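Local coordinates for protein fimbrin (PDB 1RT8) that binds actin filaments and crosslinks them, serving actin structures that maintain cell polarity and taking part in cytokinesis, mating and spore formation, at residues V356-G359 with K360-G363; L385-Q388 with M389-N393; G313-L316 with L317-Y320; M344-K347 with A348-C352. One frame throughout, in Å; residues are numbered along the deposited sequence.

Interaction 1. Residues V356-G359 with K360-G363; sequences VDLG and KNQG
Lys360 reaches back along the last turns of helix 345-361 toward Val356 and Asp357, just before the helix closes in a Schellman motif at Gly363, within the third calponin-homology domain of fimbrin. Its CB lies 3.5 Å from Asp357 O. CG sits beside the backbone N (chi1 -68°), which turns the chain back along the helix and brings CG within 3.4 Å of Val356 O, the same carbonyl that accepts the Lys360 N-H. From there the chain runs extended: CD passes 4.0 Å from Asp357 OD1, and the methyl Val356 CG1 flanks the lysine chain, 3.9 Å from Lys360 CE. At the tip the ammonium does not touch the carboxylate; NZ and Asp357 OD1 are 4.8 Å apart, and a water spans the gap between the opposite charges. On the inner side of the helix, Leu358 packs on Leu317 and Tyr320 of helix 314-323. Gly363, with phi 94°, ends the helix in a conformation that favours glycine, its N bonded to Lys360 O. The bridging water donates to Asp357 OD1 at 2.5 Å and accepts from Lys360 NZ at 2.9 Å.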
loop_
_atom_site.group_PDB
_atom_site.type_symbol
_atom_site.label_atom_id
_atom_site.label_comp_id
_atom_site.label_asym_id
_atom_site.label_seq_id
_atom_site.Cartn_x
_atom_site.Cartn_y
_atom_site.Cartn_z
ATOM N N VAL A 356 1.277 20.351 18.835
ATOM C CA VAL A 356 2.535 21.077 18.671
ATOM C C VAL A 356 3.342 21.115 19.969
ATOM O O VAL A 356 4.559 20.919 19.951
ATOM C CB VAL A 356 2.269 22.510 18.153
ATOM C CG1 VAL A 356 3.522 23.371 18.267
ATOM C CG2 VAL A 356 1.837 22.432 16.682
ATOM N N ASP A 357 2.664 21.343 21.093
ATOM C CA ASP A 357 3.342 21.382 22.385
ATOM C C ASP A 357 3.925 20.017 22.765
ATOM O O ASP A 357 5.020 19.938 23.324
ATOM C CB ASP A 357 2.388 21.862 23.478
ATOM C CG ASP A 357 2.217 23.369 23.482
ATOM O OD1 ASP A 357 3.026 24.068 22.843
ATOM O OD2 ASP A 357 1.279 23.861 24.140
ATOM N N LEU A 358 3.197 18.945 22.479
ATOM C CA LEU A 358 3.703 17.607 22.780
ATOM C C LEU A 358 4.969 17.363 21.977
ATOM O O LEU A 358 5.836 16.591 22.382
ATOM C CB LEU A 358 2.666 16.544 22.436
ATOM C CG LEU A 358 1.512 16.422 23.426
ATOM C CD1 LEU A 358 0.459 15.491 22.862
ATOM C CD2 LEU A 358 2.041 15.908 24.772
ATOM N N GLY A 359 5.062 18.028 20.827
ATOM C CA GLY A 359 6.231 17.904 19.979
ATOM C C GLY A 359 7.375 18.691 20.584
ATOM O O GLY A 359 8.516 18.229 20.620
ATOM N N LYS A 360 7.068 19.889 21.072
ATOM C CA LYS A 360 8.089 20.716 21.685
ATOM C C LYS A 360 8.624 20.008 22.929
ATOM O O LYS A 360 9.829 19.983 23.158
ATOM C CB LYS A 360 7.512 22.094 22.036
ATOM C CG LYS A 360 7.167 22.922 20.802
ATOM C CD LYS A 360 6.688 24.318 21.156
ATOM C CE LYS A 360 6.562 25.200 19.908
ATOM N NZ LYS A 360 6.110 26.589 20.245
ATOM N N ASN A 361 7.732 19.418 23.718
ATOM C CA ASN A 361 8.153 18.701 24.922
ATOM C C ASN A 361 9.111 17.571 24.580
ATOM O O ASN A 361 10.059 17.301 25.324
ATOM C CB ASN A 361 6.954 18.105 25.662
ATOM C CG ASN A 361 6.102 19.158 26.328
ATOM O OD1 ASN A 361 6.600 20.208 26.718
ATOM N ND2 ASN A 361 4.810 18.876 26.473
ATOM N N GLN A 362 8.860 16.914 23.449
ATOM C CA GLN A 362 9.688 15.800 23.019
ATOM C C GLN A 362 10.988 16.201 22.330
ATOM O O GLN A 362 11.740 15.344 21.861
ATOM C CB GLN A 362 8.879 14.881 22.118
ATOM C CG GLN A 362 7.882 14.042 22.882
ATOM C CD GLN A 362 7.134 13.083 21.990
ATOM O OE1 GLN A 362 7.632 12.685 20.935
ATOM N NE2 GLN A 362 5.937 12.685 22.416
ATOM N N GLY A 363 11.256 17.501 22.275
ATOM C CA GLY A 363 12.484 17.964 21.657
ATOM C C GLY A 363 12.402 18.358 20.192
ATOM O O GLY A 363 13.410 18.748 19.607
HETATM O O HOH W 1 3.511 25.880 21.229
#

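Interaction 2. Residues L385-Q388 with M389-N393; sequences LVWQ and MMRMN
Trp387 and Arg391, one helical turn apart on helix 379-397, pack flank to flank, and Met390 comes in at the rim of the same indole. Four backbone bonds run through this segment: Met389 N to Leu385 O, Met390 N to Val386 O, Arg391 N to Trp387 O and Met392 N to Gln388 O. The third is short, 2.7 Å between Arg391 N and Trp387 O, and nearly straight at 166°. Arg391 CB lies over one face of the indole, 4.2 Å from the centroid of its six-membered ring, a CH-pi contact, and CD follows 3.7 Å from Trp387 CZ2. The bend at chi2 (63°) brings CD back to the indole, while the guanidinium plane is turned 72° from the ring. That group finds its partners beyond this turn: NH2 makes a salt bridge with Asp410 OD1 and a hydrogen bond to Leu408 O, and NH1 bonds weakly to Thr395 OG1. Met390 SD approaches at the ring edge, 3.7 Å from Trp387 CZ3, a Met-aromatic contact. Without the indole, as with an alanine here, Arg391 CB and CD would probably lose their apolar support, and Met390 SD and Arg501 their ring partner. Around this turn, Trp387 meets Phe290 of helix 282-296 and Leu504 of helix 500-511, with Arg501 in a cation-pi contact, while Met389 packs on Trp293 and on helix 314-323, so this helix of the third calponin-homology domain also touches a helix of the fourth.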
loop_
_atom_site.group_PDB
_atom_site.type_symbol
_atom_site.label_atom_id
_atom_site.label_comp_id
_atom_site.label_asym_id
_atom_site.label_seq_id
_atom_site.Cartn_x
_atom_site.Cartn_y
_atom_site.Cartn_z
ATOM N N LEU A 385 6.128 19.593 10.597
ATOM C CA LEU A 385 5.784 18.981 11.879
ATOM C C LEU A 385 5.832 17.454 11.791
ATOM O O LEU A 385 6.394 16.803 12.662
ATOM C CB LEU A 385 4.396 19.431 12.345
ATOM C CG LEU A 385 3.796 18.681 13.546
ATOM C CD1 LEU A 385 4.717 18.812 14.755
ATOM C CD2 LEU A 385 2.414 19.267 13.871
ATOM N N VAL A 386 5.245 16.873 10.750
ATOM C CA VAL A 386 5.288 15.418 10.648
ATOM C C VAL A 386 6.740 14.968 10.495
ATOM O O VAL A 386 7.147 13.975 11.101
ATOM C CB VAL A 386 4.438 14.889 9.475
ATOM C CG1 VAL A 386 4.611 13.385 9.340
ATOM C CG2 VAL A 386 2.969 15.224 9.706
ATOM N N TRP A 387 7.525 15.702 9.708
ATOM C CA TRP A 387 8.930 15.350 9.530
ATOM C C TRP A 387 9.646 15.299 10.874
ATOM O O TRP A 387 10.388 14.359 11.147
ATOM C CB TRP A 387 9.647 16.347 8.618
ATOM C CG TRP A 387 11.136 16.168 8.627
ATOM C CD1 TRP A 387 12.071 17.090 9.000
ATOM C CD2 TRP A 387 11.864 14.978 8.279
ATOM N NE1 TRP A 387 13.338 16.551 8.907
ATOM C CE2 TRP A 387 13.237 15.256 8.466
ATOM C CE3 TRP A 387 11.487 13.707 7.825
ATOM C CZ2 TRP A 387 14.238 14.306 8.217
ATOM C CZ3 TRP A 387 12.488 12.759 7.573
ATOM C CH2 TRP A 387 13.841 13.065 7.770
ATOM N N GLN A 388 9.433 16.307 11.715
ATOM C CA GLN A 388 10.079 16.314 13.025
ATOM C C GLN A 388 9.697 15.062 13.805
ATOM O O GLN A 388 10.521 14.497 14.524
ATOM C CB GLN A 388 9.678 17.554 13.820
ATOM C CG GLN A 388 10.314 18.811 13.303
ATOM C CD GLN A 388 11.812 18.812 13.488
ATOM O OE1 GLN A 388 12.552 19.221 12.592
ATOM N NE2 GLN A 388 12.275 18.359 14.655
ATOM N N MET A 389 8.443 14.640 13.672
ATOM C CA MET A 389 7.980 13.438 14.358
ATOM C C MET A 389 8.721 12.216 13.809
ATOM O O MET A 389 9.207 11.377 14.570
ATOM C CB MET A 389 6.469 13.258 14.173
ATOM C CG MET A 389 5.868 12.186 15.064
ATOM S SD MET A 389 4.122 11.858 14.721
ATOM C CE MET A 389 3.315 12.900 15.929
ATOM N N MET A 390 8.806 12.113 12.486
ATOM C CA MET A 390 9.509 10.992 11.873
ATOM C C MET A 390 10.991 11.035 12.234
ATOM O O MET A 390 11.583 10.014 12.571
ATOM C CB MET A 390 9.372 11.026 10.344
ATOM C CG MET A 390 10.307 10.052 9.618
ATOM S SD MET A 390 10.059 9.974 7.807
ATOM C CE MET A 390 8.621 8.944 7.703
ATOM N N ARG A 391 11.585 12.220 12.160
ATOM C CA ARG A 391 13.002 12.379 12.452
ATOM C C ARG A 391 13.381 12.017 13.888
ATOM O O ARG A 391 14.397 11.348 14.119
ATOM C CB ARG A 391 13.445 13.812 12.157
ATOM C CG ARG A 391 14.927 14.055 12.381
ATOM C CD ARG A 391 15.773 13.202 11.436
ATOM N NE ARG A 391 17.205 13.393 11.662
ATOM C CZ ARG A 391 17.903 12.834 12.650
ATOM N NH1 ARG A 391 17.310 12.037 13.527
ATOM N NH2 ARG A 391 19.210 13.066 12.752
ATOM N N MET A 392 12.581 12.470 14.851
ATOM C CA MET A 392 12.867 12.171 16.248
ATOM C C MET A 392 12.729 10.681 16.495
ATOM O O MET A 392 13.496 10.103 17.261
ATOM C CB MET A 392 11.922 12.930 17.176
ATOM C CG MET A 392 12.269 12.765 18.649
ATOM S SD MET A 392 13.979 13.253 18.986
ATOM C CE MET A 392 13.849 15.041 18.958
ATOM N N ASN A 393 11.757 10.058 15.834
ATOM C CA ASN A 393 11.533 8.626 15.984
ATOM C C ASN A 393 12.783 7.859 15.552
ATOM O O ASN A 393 13.162 6.876 16.189
ATOM C CB ASN A 393 10.338 8.188 15.139
ATOM C CG ASN A 393 9.947 6.741 15.383
ATOM O OD1 ASN A 393 9.615 6.020 14.451
ATOM N ND2 ASN A 393 9.971 6.318 16.640
#

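Interaction 3. Residues G313-L316 with L317-Y320; sequences GLIL and LQAY
This is a local contact over the first turns of helix 314-323, a mostly buried stretch of the third calponin-homology domain, in which Leu317 and Gln318 fold back over the backbone carbonyls at the helix start. Gly313 occupies the N-cap position, and its positive phi, 70°, favours glycine. Its carbonyl O accepts the Leu317 N-H, and Leu317 CG lies only 3.1 Å from that same oxygen. Leu314 O takes two donors from a single residue: Gln318 N at 3.0 Å and, weakly, Gln318 NE2 at 3.4 Å. With CG beside the backbone N (chi1 -72°), the glutamine chain runs back toward the N-terminal end of the helix, and CG passes 3.2 Å from Leu314 O. NE2 also comes within 4.1 Å of Ile315 CD1, while OE1 accepts a hydrogen bond from Thr300 N. A leucine at Gln318 would probably leave Thr300 N without this acceptor and Leu314 O with the backbone donor alone. Leu316 packs on Leu385 and Val386 of helix 379-397, whereas Leu317 meets Tyr354 and Ala355 of helix 345-361. Tyr320 N donates to Leu316 O, and the ring atom Tyr320 CD1 lies 3.2 Å from that carbonyl oxygen.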
loop_
_atom_site.group_PDB
_atom_site.type_symbol
_atom_site.label_atom_id
_atom_site.label_comp_id
_atom_site.label_asym_id
_atom_site.label_seq_id
_atom_site.Cartn_x
_atom_site.Cartn_y
_atom_site.Cartn_z
ATOM N N GLY A 313 -6.260 17.775 14.122
ATOM C CA GLY A 313 -5.283 17.291 15.081
ATOM C C GLY A 313 -5.401 15.895 15.661
ATOM O O GLY A 313 -4.501 15.451 16.379
ATOM N N LEU A 314 -6.487 15.196 15.356
ATOM C CA LEU A 314 -6.703 13.861 15.897
ATOM C C LEU A 314 -5.703 12.818 15.420
ATOM O O LEU A 314 -5.243 11.988 16.204
ATOM C CB LEU A 314 -8.132 13.413 15.586
ATOM C CG LEU A 314 -9.206 14.245 16.298
ATOM C CD1 LEU A 314 -10.596 13.684 15.978
ATOM C CD2 LEU A 314 -8.958 14.199 17.798
ATOM N N ILE A 315 -5.375 12.856 14.134
ATOM C CA ILE A 315 -4.415 11.925 13.555
ATOM C C ILE A 315 -3.049 12.108 14.201
ATOM O O ILE A 315 -2.411 11.136 14.597
ATOM C CB ILE A 315 -4.283 12.140 12.028
ATOM C CG1 ILE A 315 -5.598 11.770 11.338
ATOM C CG2 ILE A 315 -3.104 11.332 11.473
ATOM C CD1 ILE A 315 -6.028 10.340 11.517
ATOM N N LEU A 316 -2.600 13.356 14.311
ATOM C CA LEU A 316 -1.307 13.645 14.921
ATOM C C LEU A 316 -1.254 13.177 16.379
ATOM O O LEU A 316 -0.266 12.575 16.818
ATOM C CB LEU A 316 -1.006 15.149 14.836
ATOM C CG LEU A 316 -0.658 15.664 13.425
ATOM C CD1 LEU A 316 -0.632 17.181 13.391
ATOM C CD2 LEU A 316 0.694 15.114 13.014
ATOM N N LEU A 317 -2.320 13.452 17.125
ATOM C CA LEU A 317 -2.376 13.060 18.521
ATOM C C LEU A 317 -2.310 11.542 18.662
ATOM O O LEU A 317 -1.658 11.030 19.569
ATOM C CB LEU A 317 -3.634 13.632 19.177
ATOM C CG LEU A 317 -3.571 15.161 19.317
ATOM C CD1 LEU A 317 -4.887 15.712 19.843
ATOM C CD2 LEU A 317 -2.424 15.541 20.238
ATOM N N GLN A 318 -2.966 10.819 17.763
ATOM C CA GLN A 318 -2.921 9.360 17.817
ATOM C C GLN A 318 -1.494 8.875 17.584
ATOM O O GLN A 318 -1.024 7.972 18.272
ATOM C CB GLN A 318 -3.833 8.741 16.766
ATOM C CG GLN A 318 -5.313 8.866 17.067
ATOM C CD GLN A 318 -6.157 8.357 15.918
ATOM O OE1 GLN A 318 -6.051 7.197 15.517
ATOM N NE2 GLN A 318 -6.996 9.227 15.373
ATOM N N ALA A 319 -0.815 9.486 16.613
ATOM C CA ALA A 319 0.559 9.129 16.277
ATOM C C ALA A 319 1.453 9.243 17.507
ATOM O O ALA A 319 2.221 8.320 17.801
ATOM C CB ALA A 319 1.087 10.032 15.151
ATOM N N TYR A 320 1.351 10.367 18.223
ATOM C CA TYR A 320 2.152 10.574 19.432
ATOM C C TYR A 320 1.981 9.419 20.404
ATOM O O TYR A 320 2.949 8.953 20.985
ATOM C CB TYR A 320 1.760 11.859 20.172
ATOM C CG TYR A 320 2.381 13.129 19.636
ATOM C CD1 TYR A 320 1.599 14.077 18.970
ATOM C CD2 TYR A 320 3.754 13.380 19.774
ATOM C CE1 TYR A 320 2.163 15.241 18.452
ATOM C CE2 TYR A 320 4.328 14.555 19.252
ATOM C CZ TYR A 320 3.517 15.473 18.593
ATOM O OH TYR A 320 4.041 16.620 18.065
#

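Interaction 4. Residues M344-K347 with A348-C352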
loop_
_atom_site.group_PDB
_atom_site.type_symbol
_atom_site.label_atom_id
_atom_site.label_comp_id
_atom_site.label_asym_id
_atom_site.label_seq_id
_atom_site.Cartn_x
_atom_site.Cartn_y
_atom_site.Cartn_z
ATOM N N MET A 344 -15.464 22.109 14.913
ATOM C CA MET A 344 -15.471 23.562 14.975
ATOM C C MET A 344 -14.018 24.014 14.946
ATOM O O MET A 344 -13.149 23.363 15.528
ATOM C CB MET A 344 -16.134 24.042 16.256
ATOM C CG MET A 344 -17.589 23.645 16.365
ATOM S SD MET A 344 -18.311 24.345 17.845
ATOM C CE MET A 344 -19.306 25.656 17.123
ATOM N N ARG A 345 -13.750 25.139 14.296
ATOM C CA ARG A 345 -12.379 25.599 14.194
ATOM C C ARG A 345 -11.623 25.757 15.500
ATOM O O ARG A 345 -10.510 25.240 15.620
ATOM C CB ARG A 345 -12.288 26.908 13.413
ATOM C CG ARG A 345 -10.843 27.336 13.195
ATOM C CD ARG A 345 -10.670 28.113 11.905
ATOM N NE ARG A 345 -9.264 28.405 11.643
ATOM C CZ ARG A 345 -8.512 29.188 12.405
ATOM N NH1 ARG A 345 -9.033 29.762 13.482
ATOM N NH2 ARG A 345 -7.242 29.403 12.083
ATOM N N PHE A 346 -12.197 26.461 16.473
ATOM C CA PHE A 346 -11.488 26.656 17.732
ATOM C C PHE A 346 -11.155 25.318 18.390
ATOM O O PHE A 346 -10.148 25.200 19.083
ATOM C CB PHE A 346 -12.286 27.571 18.682
ATOM C CG PHE A 346 -13.434 26.900 19.387
ATOM C CD1 PHE A 346 -13.281 26.414 20.685
ATOM C CD2 PHE A 346 -14.681 26.803 18.783
ATOM C CE1 PHE A 346 -14.362 25.845 21.371
ATOM C CE2 PHE A 346 -15.768 26.236 19.459
ATOM C CZ PHE A 346 -15.604 25.758 20.759
ATOM N N LYS A 347 -11.987 24.306 18.161
ATOM C CA LYS A 347 -11.719 22.989 18.728
ATOM C C LYS A 347 -10.543 22.306 18.011
ATOM O O LYS A 347 -9.721 21.653 18.649
ATOM C CB LYS A 347 -12.965 22.101 18.661
ATOM C CG LYS A 347 -14.090 22.596 19.533
ATOM C CD LYS A 347 -15.115 21.520 19.828
ATOM C CE LYS A 347 -16.067 22.006 20.913
ATOM N NZ LYS A 347 -16.982 20.939 21.383
ATOM N N ALA A 348 -10.457 22.460 16.691
ATOM C CA ALA A 348 -9.361 21.848 15.950
ATOM C C ALA A 348 -8.050 22.548 16.311
ATOM O O ALA A 348 -7.002 21.910 16.401
ATOM C CB ALA A 348 -9.625 21.941 14.438
ATOM N N VAL A 349 -8.117 23.863 16.514
ATOM C CA VAL A 349 -6.940 24.642 16.875
ATOM C C VAL A 349 -6.434 24.231 18.251
ATOM O O VAL A 349 -5.227 24.178 18.476
ATOM C CB VAL A 349 -7.229 26.164 16.867
ATOM C CG1 VAL A 349 -6.097 26.926 17.563
ATOM C CG2 VAL A 349 -7.359 26.648 15.424
ATOM N N GLU A 350 -7.351 23.942 19.172
ATOM C CA GLU A 350 -6.943 23.503 20.498
ATOM C C GLU A 350 -6.223 22.163 20.340
ATOM O O GLU A 350 -5.146 21.957 20.900
ATOM C CB GLU A 350 -8.161 23.359 21.417
ATOM C CG GLU A 350 -8.810 24.703 21.739
ATOM C CD GLU A 350 -10.045 24.588 22.611
ATOM O OE1 GLU A 350 -10.581 23.464 22.746
ATOM O OE2 GLU A 350 -10.488 25.634 23.146
ATOM N N ASN A 351 -6.816 21.262 19.559
ATOM C CA ASN A 351 -6.216 19.955 19.322
ATOM C C ASN A 351 -4.838 20.101 18.692
ATOM O O ASN A 351 -3.902 19.416 19.080
ATOM C CB ASN A 351 -7.105 19.104 18.406
ATOM C CG ASN A 351 -8.272 18.473 19.144
ATOM O OD1 ASN A 351 -8.394 18.600 20.368
ATOM N ND2 ASN A 351 -9.133 17.773 18.404
ATOM N N CYS A 352 -4.711 21.000 17.721
ATOM C CA CYS A 352 -3.429 21.187 17.064
ATOM C C CYS A 352 -2.409 21.910 17.946
ATOM O O CYS A 352 -1.216 21.622 17.872
ATOM C CB CYS A 352 -3.620 21.914 15.730
ATOM S SG CYS A 352 -4.456 20.889 14.479
#
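Phe346 and Glu350 run next to each other in the first turns of helix 345-361, in the third calponin-homology domain, with Met344 at the N-cap position. Glu350 OE2 meets the phenyl ring at its edge, in plane, 3.8 Å from Phe346 CD1. Carboxylate and ring are turned at 90° to each other. The Phe346 torsion (chi1 78°) swings the ring over Lys347 CG, which covers part of one face, offset toward the rim. One residue earlier, Val349 CG2 sits over one face of the Arg345 guanidinium, offset toward its rim and 4.0 Å from Arg345 NH1. The same methyl also packs 3.5 Å from Arg345 O, which accepts the Val349 N-H in a nearly straight bond.

Farther out, Arg345 NH2 forms a salt bridge with Asp376 OD2, which probably keeps the guanidinium against Val349. Asn334 serves several groups: its ND2 bonds to Glu350 OE1 and to Lys347 O, and its backbone O accepts from Asn351 ND2, which also donates to Asp312 O. Ala348 and Val349 pack on Thr375 of helix 371-375, so Ala348 is buried and Val349 partly covered, while Arg345, Phe346 and Glu350 remain exposed. Close beside the Glu350 N bond to Phe346 O, Glu350 CG comes within 3.0 Å of the same carbonyl oxygen.

In the fold
Interactions 2 and 3 belong to the buried interior of the third calponin-homology domain, whereas interactions 1 and 4 lie partly at its surface, along one helix, 345-361, with centres about 17 Å apart. Helix 314-323 packs against both 345-361 and 379-397: Leu317 CD2 is 3.9 Å from Leu358 CD1 of interaction 1, and Met389 SD of interaction 2 is 3.6 Å from Ala319 CB. Side chains folded over backbone carbonyls mark interaction 3, with leucines turned to the neighbouring helices. Charges are handled differently: interaction 1 joins its lysine and aspartate through water, the arginine of interaction 2 packs along an indole before reaching its carboxylate, and that of interaction 4 pairs with Asp376, outside the segments.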